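Local coordinates for protein glucose-6-phosphate isomerase (Plasmodium falciparum, PDB 3QKI) that probably catalyses the reversible interconversion of alpha-D-glucose 6-phosphate and beta-D-fructose 6-phosphate in glycolysis and gluconeogenesis, at residues T114-P119 with S314-V319; E121-H126 with N132-E137. All coordinates share one frame; numbering follows the deposited sequence. Where two conformers were deposited one is given.

Interaction 1 of 2, residues T114-P119 with S314-V319; sequences TALRIP and SVTSSV
L116 reaches across to the backbone of T316 and S317, and its two methyls lie side by side against S317 CB. L116 CD1 is 3.7 Å from S317 CB and also meets S317 N and T316 OG1, the latter at 3.5 Å, while CD2 rests against S317 CA. The CB bond of L116 points toward the turn, and with CG opposite its carbonyl carbon (chi1 -62°) the branched end lies at a slant to the T316 side chain. The R117 chain bends at chi2 (-102°), which carries the guanidinium back toward the turn, so that NH1 stands 2.9 Å from T316 OG1, with the oxygen at the edge of the group and in its plane. T114 CA sits above one face, displaced toward the rim. Salt bridges from NE to D344 and from NH2 to E534 would fix its rotation. The opposing segment is a type I beta turn, S314 to S317, that runs directly into helix 318-328, with S317 as N-cap. S317 OG donates to S314 O at 2.6 Å, on an in-plane lone pair, and accepts from V319 N at 3.2 Å; S314 O also takes the turn's S317 N. A water donates to both L116 O and T316 O, at 2.8 Å each, linking the two backbones. The S317 side chain is about 8 Å from those of S177 and K250, which bind beta-D-fructose 6-phosphate.

Interaction 2 of 2, residues E121-H126 with N132-E137; sequences EKINTH and NKNVLE
I123 meets the start of helix 135-154 through both its carbonyl and its side chain. N134 ND2 donates to I123 O at 2.7 Å with an N-H...O angle of 149°, the donor tilted 26° from the carbonyl plane. With CG of N134 opposite its backbone N (chi1 177°), the amide is carried out toward that oxygen. The I123 and L136 side chains run antiparallel alongside each other, CG1 lying 3.9 Å from L136 CB, and I123 CD1 ends against the E137 carboxylate carbon CD at 3.8 Å. L136 CD1 packs on H126 O at 3.4 Å. A water accepts from N134 ND2 and donates to E137 OE2 at 2.8 Å.

Bonds at both ends of the N134 amide fix its rotation, since OD1 takes the capping N-H of L136, from well above the carbonyl plane, and I128 N. H126 N bonds back to K122 O at 2.8 Å, closing the turn that presents I123 O. K122 CD lies over the rim of one H126 ring face, T125 OG1 hydrogen-bonds H126 ND1 at the ring edge, and K122 NZ reaches H341. The contact thus seats the 121-126 turn on the N-terminus of helix 135-154, beside the antiparallel hairpin 129-130/133-134.

In the fold
Both contacts set part of the loop after helix 90-99 against the N-terminal end of a helix, 318-328 in interaction 1 and 135-154 in interaction 2, each with a side-chain N-cap. All four touching residues of interaction 1 are buried, its centre about 15 Å from that of the chain, whereas interaction 2 is a surface contact, its centre about 27 Å from it and away from the annotated sites. Across interaction 1 the links are L116 packing, a bridging water and an R117-T316 approach, with R117's charge met outside by D344 and E534; interaction 2 has an amide-to-carbonyl bond, apolar packing and a water held by E137. They touch where L136 CD2 lies 3.4 Å from A115 O.

Interaction 1 of 2, residues T114-P119 with S314-V319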
ATOM      1  N   THR A 114       8.075  25.713   0.115  1.00 12.53           N
ATOM      2  CA  THR A 114       6.981  26.692   0.143  1.00 13.10           C
ATOM      3  C   THR A 114       7.187  27.826  -0.884  1.00 17.01           C
ATOM      4  O   THR A 114       6.205  28.361  -1.376  1.00 16.47           O
ATOM      5  CB  THR A 114       6.752  27.261   1.564  1.00 19.00           C
ATOM      6  OG1 THR A 114       7.985  27.803   2.059  1.00 16.29           O
ATOM      7  CG2 THR A 114       6.227  26.227   2.523  1.00 15.86           C
ATOM      8  N   ALA A 115       8.449  28.153  -1.234  1.00 14.08           N
ATOM      9  CA  ALA A 115       8.766  29.203  -2.215  1.00 11.50           C
ATOM     10  C   ALA A 115       8.358  28.794  -3.628  1.00 16.28           C
ATOM     11  O   ALA A 115       8.071  29.667  -4.457  1.00 13.21           O
ATOM     12  CB  ALA A 115      10.257  29.536  -2.177  1.00 11.01           C
ATOM     13  N   LEU A 116       8.294  27.456  -3.900  1.00 13.68           N
ATOM     14  CA  LEU A 116       7.933  26.903  -5.209  1.00 13.45           C
ATOM     15  C   LEU A 116       6.544  27.312  -5.698  1.00 17.83           C
ATOM     16  O   LEU A 116       6.303  27.374  -6.907  1.00 19.02           O
ATOM     17  CB  LEU A 116       8.032  25.368  -5.208  1.00 13.11           C
ATOM     18  CG  LEU A 116       9.425  24.797  -4.940  1.00 16.54           C
ATOM     19  CD1 LEU A 116       9.344  23.311  -4.603  1.00 15.59           C
ATOM     20  CD2 LEU A 116      10.385  25.076  -6.094  1.00 16.89           C
ATOM     21  N   ARG A 117       5.646  27.563  -4.774  1.00 12.07           N
ATOM     22  CA  ARG A 117       4.267  27.896  -5.114  1.00 11.82           C
ATOM     23  C   ARG A 117       3.861  29.350  -4.829  1.00 16.53           C
ATOM     24  O   ARG A 117       2.682  29.663  -4.947  1.00 16.35           O
ATOM     25  CB  ARG A 117       3.288  26.884  -4.495  1.00 13.48           C
ATOM     26  CG  ARG A 117       3.533  26.632  -3.017  1.00 20.98           C
ATOM     27  CD  ARG A 117       4.260  25.319  -2.776  1.00 12.64           C
ATOM     28  NE  ARG A 117       3.939  24.878  -1.420  1.00 18.46           N
ATOM     29  CZ  ARG A 117       4.251  23.700  -0.899  1.00 25.43           C
ATOM     30  NH1 ARG A 117       4.926  22.804  -1.616  1.00 11.72           N
ATOM     31  NH2 ARG A 117       3.873  23.399   0.334  1.00 15.92           N
ATOM     32  N   ILE A 118       4.816  30.245  -4.496  1.00 14.68           N
ATOM     33  CA  ILE A 118       4.492  31.668  -4.306  1.00 14.74           C
ATOM     34  C   ILE A 118       4.145  32.212  -5.734  1.00 20.26           C
ATOM     35  O   ILE A 118       4.918  31.970  -6.667  1.00 17.98           O
ATOM     36  CB  ILE A 118       5.644  32.450  -3.615  1.00 17.80           C
ATOM     37  CG1 ILE A 118       5.826  31.967  -2.165  1.00 17.47           C
ATOM     38  CG2 ILE A 118       5.390  33.983  -3.666  1.00 17.13           C
ATOM     39  CD1 ILE A 118       7.141  32.461  -1.461  1.00 21.54           C
ATOM     40  N   PRO A 119       2.948  32.816  -5.942  1.00 18.78           N
ATOM     41  CA  PRO A 119       2.596  33.299  -7.300  1.00 18.20           C
ATOM     42  C   PRO A 119       3.425  34.507  -7.730  1.00 21.28           C
ATOM     43  O   PRO A 119       3.990  35.200  -6.884  1.00 21.14           O
ATOM     44  CB  PRO A 119       1.099  33.612  -7.199  1.00 18.90           C
ATOM     45  CG  PRO A 119       0.866  33.920  -5.763  1.00 24.36           C
ATOM     46  CD  PRO A 119       1.904  33.169  -4.953  1.00 20.53           C
ATOM     47  N   SER A 314       9.349  17.702  -3.294  1.00 12.45           N
ATOM     48  CA  SER A 314       9.684  18.165  -4.656  1.00 11.46           C
ATOM     49  C   SER A 314       8.586  18.222  -5.725  1.00 14.07           C
ATOM     50  O   SER A 314       8.825  18.812  -6.770  1.00 13.51           O
ATOM     51  CB  SER A 314      10.933  17.450  -5.177  1.00 14.08           C
ATOM     52  OG  SER A 314      10.643  16.139  -5.632  1.00 18.31           O
ATOM     53  N   VAL A 315       7.381  17.666  -5.475  1.00 10.92           N
ATOM     54  CA  VAL A 315       6.289  17.677  -6.471  1.00 10.81           C
ATOM     55  C   VAL A 315       5.919  19.080  -6.994  1.00 17.02           C
ATOM     56  O   VAL A 315       5.565  19.195  -8.168  1.00 16.16           O
ATOM     57  CB  VAL A 315       5.045  16.800  -6.121  1.00 13.62           C
ATOM     58  CG1 VAL A 315       4.217  17.435  -5.015  1.00 13.59           C
ATOM     59  CG2 VAL A 315       4.164  16.545  -7.352  1.00 12.45           C
ATOM     60  N   THR A 316       6.009  20.135  -6.144  1.00 13.68           N
ATOM     61  CA  THR A 316       5.708  21.505  -6.566  1.00 12.78           C
ATOM     62  C   THR A 316       6.871  22.200  -7.293  1.00 15.29           C
ATOM     63  O   THR A 316       6.724  23.332  -7.744  1.00 15.33           O
ATOM     64  CB  THR A 316       5.062  22.338  -5.446  1.00 16.53           C
ATOM     65  OG1 THR A 316       5.977  22.435  -4.344  1.00 16.82           O
ATOM     66  CG2 THR A 316       3.704  21.762  -5.005  1.00 11.06           C
ATOM     67  N   SER A 317       7.996  21.510  -7.475  1.00 11.39           N
ATOM     68  CA  SER A 317       9.109  22.046  -8.273  1.00 10.20           C
ATOM     69  C   SER A 317       8.910  21.425  -9.665  1.00 15.53           C
ATOM     70  O   SER A 317       7.932  20.686  -9.856  1.00 14.43           O
ATOM     71  CB  SER A 317      10.457  21.601  -7.704  1.00  9.24           C
ATOM     72  OG  SER A 317      10.709  20.223  -7.963  1.00 12.57           O
ATOM     73  N   SER A 318       9.860  21.649 -10.611  1.00 12.70           N
ATOM     74  CA  SER A 318       9.832  21.035 -11.943  1.00 12.62           C
ATOM     75  C   SER A 318       9.667  19.496 -11.892  1.00 14.97           C
ATOM     76  O   SER A 318       9.097  18.927 -12.822  1.00 15.64           O
ATOM     77  CB  SER A 318      11.082  21.404 -12.734  1.00 15.73           C
ATOM     78  OG  SER A 318      12.249  21.126 -11.983  1.00 23.43           O
ATOM     79  N   VAL A 319      10.122  18.839 -10.810  1.00 10.09           N
ATOM     80  CA  VAL A 319       9.992  17.373 -10.600  1.00 10.58           C
ATOM     81  C   VAL A 319       8.562  16.886 -10.960  1.00 17.57           C
ATOM     82  O   VAL A 319       8.402  15.943 -11.745  1.00 16.27           O
ATOM     83  CB  VAL A 319      10.372  16.937  -9.154  1.00 13.41           C
ATOM     84  CG1 VAL A 319       9.954  15.479  -8.882  1.00 13.31           C
ATOM     85  CG2 VAL A 319      11.866  17.139  -8.892  1.00 12.19           C
TER
HETATM   86  O   HOH W   1       7.722  25.754  -8.723  1.00 11.71           O

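Interaction 2 of 2, residues E121-H126 with N132-E137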
ATOM      1  N   GLU A 121       2.760  37.508  -8.787  1.00 19.92           N
ATOM      2  CA  GLU A 121       2.413  38.836  -8.265  1.00 20.91           C
ATOM      3  C   GLU A 121       3.071  39.169  -6.904  1.00 28.02           C
ATOM      4  O   GLU A 121       3.122  40.339  -6.507  1.00 27.14           O
ATOM      5  CB  GLU A 121       0.888  39.048  -8.261  1.00 22.29           C
ATOM      6  CG  GLU A 121       0.115  38.036  -7.435  1.00 35.17           C
ATOM      7  CD  GLU A 121      -0.382  36.772  -8.126  1.00 56.27           C
ATOM      8  OE1 GLU A 121       0.115  36.422  -9.229  1.00 29.93           O
ATOM      9  OE2 GLU A 121      -1.268  36.118  -7.524  1.00 40.23           O
ATOM     10  N   LYS A 122       3.615  38.132  -6.218  1.00 24.97           N
ATOM     11  CA  LYS A 122       4.275  38.262  -4.924  1.00 23.97           C
ATOM     12  C   LYS A 122       5.803  38.098  -5.036  1.00 27.28           C
ATOM     13  O   LYS A 122       6.477  38.021  -4.009  1.00 27.01           O
ATOM     14  CB  LYS A 122       3.698  37.234  -3.922  1.00 25.23           C
ATOM     15  CG  LYS A 122       2.231  37.405  -3.610  1.00 27.43           C
ATOM     16  CD  LYS A 122       1.793  36.432  -2.511  1.00 24.75           C
ATOM     17  CE  LYS A 122       0.302  36.493  -2.290  1.00 31.14           C
ATOM     18  NZ  LYS A 122      -0.115  35.850  -1.014  1.00 36.35           N
ATOM     19  N   ILE A 123       6.355  38.063  -6.276  1.00 22.56           N
ATOM     20  CA  ILE A 123       7.795  37.897  -6.552  1.00 21.98           C
ATOM     21  C   ILE A 123       8.682  38.887  -5.777  1.00 27.05           C
ATOM     22  O   ILE A 123       9.793  38.526  -5.386  1.00 26.42           O
ATOM     23  CB  ILE A 123       8.116  37.899  -8.081  1.00 24.57           C
ATOM     24  CG1 ILE A 123       9.518  37.327  -8.375  1.00 24.07           C
ATOM     25  CG2 ILE A 123       7.896  39.315  -8.728  1.00 23.87           C
ATOM     26  CD1 ILE A 123       9.719  36.743  -9.780  1.00 28.82           C
ATOM     27  N   ASN A 124       8.174  40.126  -5.549  1.00 23.17           N
ATOM     28  CA  ASN A 124       8.925  41.141  -4.843  1.00 23.25           C
ATOM     29  C   ASN A 124       8.512  41.259  -3.391  1.00 25.71           C
ATOM     30  O   ASN A 124       9.381  41.282  -2.526  1.00 26.34           O
ATOM     31  CB  ASN A 124       8.893  42.490  -5.606  1.00 25.85           C
ATOM     32  CG  ASN A 124       9.578  42.415  -6.955  1.00 36.68           C
ATOM     33  OD1 ASN A 124      10.706  41.925  -7.100  1.00 34.33           O
ATOM     34  ND2 ASN A 124       8.887  42.847  -7.984  1.00 34.84           N
ATOM     35  N   THR A 125       7.209  41.297  -3.116  1.00 22.74           N
ATOM     36  CA  THR A 125       6.656  41.433  -1.756  1.00 23.25           C
ATOM     37  C   THR A 125       7.003  40.226  -0.870  1.00 28.23           C
ATOM     38  O   THR A 125       7.127  40.370   0.353  1.00 28.20           O
ATOM     39  CB  THR A 125       5.120  41.617  -1.797  1.00 33.92           C
ATOM     40  OG1 THR A 125       4.507  40.469  -2.394  1.00 29.55           O
ATOM     41  CG2 THR A 125       4.693  42.870  -2.517  1.00 35.62           C
ATOM     42  N   HIS A 126       7.143  39.034  -1.488  1.00 23.81           N
ATOM     43  CA  HIS A 126       7.441  37.808  -0.768  1.00 23.05           C
ATOM     44  C   HIS A 126       8.816  37.275  -1.106  1.00 25.23           C
ATOM     45  O   HIS A 126       9.069  36.080  -0.902  1.00 24.01           O
ATOM     46  CB  HIS A 126       6.340  36.771  -1.030  1.00 24.04           C
ATOM     47  CG  HIS A 126       5.063  37.077  -0.308  1.00 27.92           C
ATOM     48  ND1 HIS A 126       4.340  38.230  -0.567  1.00 29.79           N
ATOM     49  CD2 HIS A 126       4.425  36.370   0.650  1.00 30.42           C
ATOM     50  CE1 HIS A 126       3.288  38.183   0.231  1.00 29.55           C
ATOM     51  NE2 HIS A 126       3.287  37.075   0.971  1.00 30.53           N
ATOM     52  N   ASN A 132      22.609  36.448  -2.056  1.00 39.63           N
ATOM     53  CA  ASN A 132      22.329  37.734  -2.707  0.50 39.73           C
ATOM     54  C   ASN A 132      21.521  37.649  -4.022  1.00 43.47           C
ATOM     55  O   ASN A 132      21.742  38.422  -4.964  1.00 45.40           O
ATOM     56  CB  ASN A 132      23.577  38.650  -2.779  0.50 42.94           C
ATOM     57  CG  ASN A 132      24.746  38.080  -3.535  0.50 67.55           C
ATOM     58  OD1 ASN A 132      24.791  38.113  -4.769  0.50 65.47           O
ATOM     59  ND2 ASN A 132      25.710  37.529  -2.808  0.50 56.88           N
ATOM     60  N   LYS A 133      20.540  36.720  -4.065  1.00 37.17           N
ATOM     61  CA  LYS A 133      19.654  36.499  -5.210  1.00 34.94           C
ATOM     62  C   LYS A 133      18.249  36.138  -4.715  1.00 33.48           C
ATOM     63  O   LYS A 133      18.127  35.298  -3.809  1.00 33.05           O
ATOM     64  CB  LYS A 133      20.235  35.393  -6.123  1.00 37.47           C
ATOM     65  CG  LYS A 133      19.349  34.934  -7.284  1.00 54.32           C
ATOM     66  N   ASN A 134      17.190  36.769  -5.299  1.00 25.18           N
ATOM     67  CA  ASN A 134      15.801  36.446  -4.959  1.00 23.93           C
ATOM     68  C   ASN A 134      15.478  35.102  -5.613  1.00 24.91           C
ATOM     69  O   ASN A 134      15.346  35.035  -6.835  1.00 22.91           O
ATOM     70  CB  ASN A 134      14.810  37.530  -5.425  1.00 24.41           C
ATOM     71  CG  ASN A 134      13.349  37.211  -5.150  1.00 31.93           C
ATOM     72  OD1 ASN A 134      13.010  36.303  -4.378  1.00 18.03           O
ATOM     73  ND2 ASN A 134      12.443  37.979  -5.743  1.00 18.54           N
ATOM     74  N   VAL A 135      15.385  34.030  -4.796  1.00 20.49           N
ATOM     75  CA  VAL A 135      15.112  32.669  -5.267  1.00 19.91           C
ATOM     76  C   VAL A 135      13.813  32.543  -6.069  1.00 23.69           C
ATOM     77  O   VAL A 135      13.730  31.664  -6.929  1.00 21.82           O
ATOM     78  CB  VAL A 135      15.255  31.558  -4.179  1.00 23.62           C
ATOM     79  CG1 VAL A 135      16.669  31.502  -3.641  1.00 23.15           C
ATOM     80  CG2 VAL A 135      14.244  31.727  -3.052  1.00 23.65           C
ATOM     81  N   LEU A 136      12.836  33.476  -5.853  1.00 19.34           N
ATOM     82  CA  LEU A 136      11.566  33.485  -6.584  1.00 17.84           C
ATOM     83  C   LEU A 136      11.758  33.756  -8.077  1.00 20.82           C
ATOM     84  O   LEU A 136      10.934  33.338  -8.890  1.00 19.61           O
ATOM     85  CB  LEU A 136      10.553  34.439  -5.947  1.00 17.59           C
ATOM     86  CG  LEU A 136      10.112  34.128  -4.515  1.00 22.10           C
ATOM     87  CD1 LEU A 136       8.992  35.058  -4.095  1.00 22.47           C
ATOM     88  CD2 LEU A 136       9.627  32.668  -4.371  1.00 24.97           C
ATOM     89  N   GLU A 137      12.876  34.422  -8.441  1.00 16.02           N
ATOM     90  CA  GLU A 137      13.223  34.671  -9.829  1.00 16.44           C
ATOM     91  C   GLU A 137      13.632  33.357 -10.514  1.00 19.40           C
ATOM     92  O   GLU A 137      13.275  33.132 -11.661  1.00 19.65           O
ATOM     93  CB  GLU A 137      14.344  35.706  -9.930  1.00 18.81           C
ATOM     94  CG  GLU A 137      13.885  37.084  -9.470  1.00 35.02           C
ATOM     95  CD  GLU A 137      13.206  37.981 -10.493  1.00 83.52           C
ATOM     96  OE1 GLU A 137      13.031  37.561 -11.662  1.00 86.88           O
ATOM     97  OE2 GLU A 137      12.851  39.122 -10.114  1.00 91.14           O
TER
HETATM   98  O   HOH W   2      13.399  40.020  -7.501  1.00 38.68           O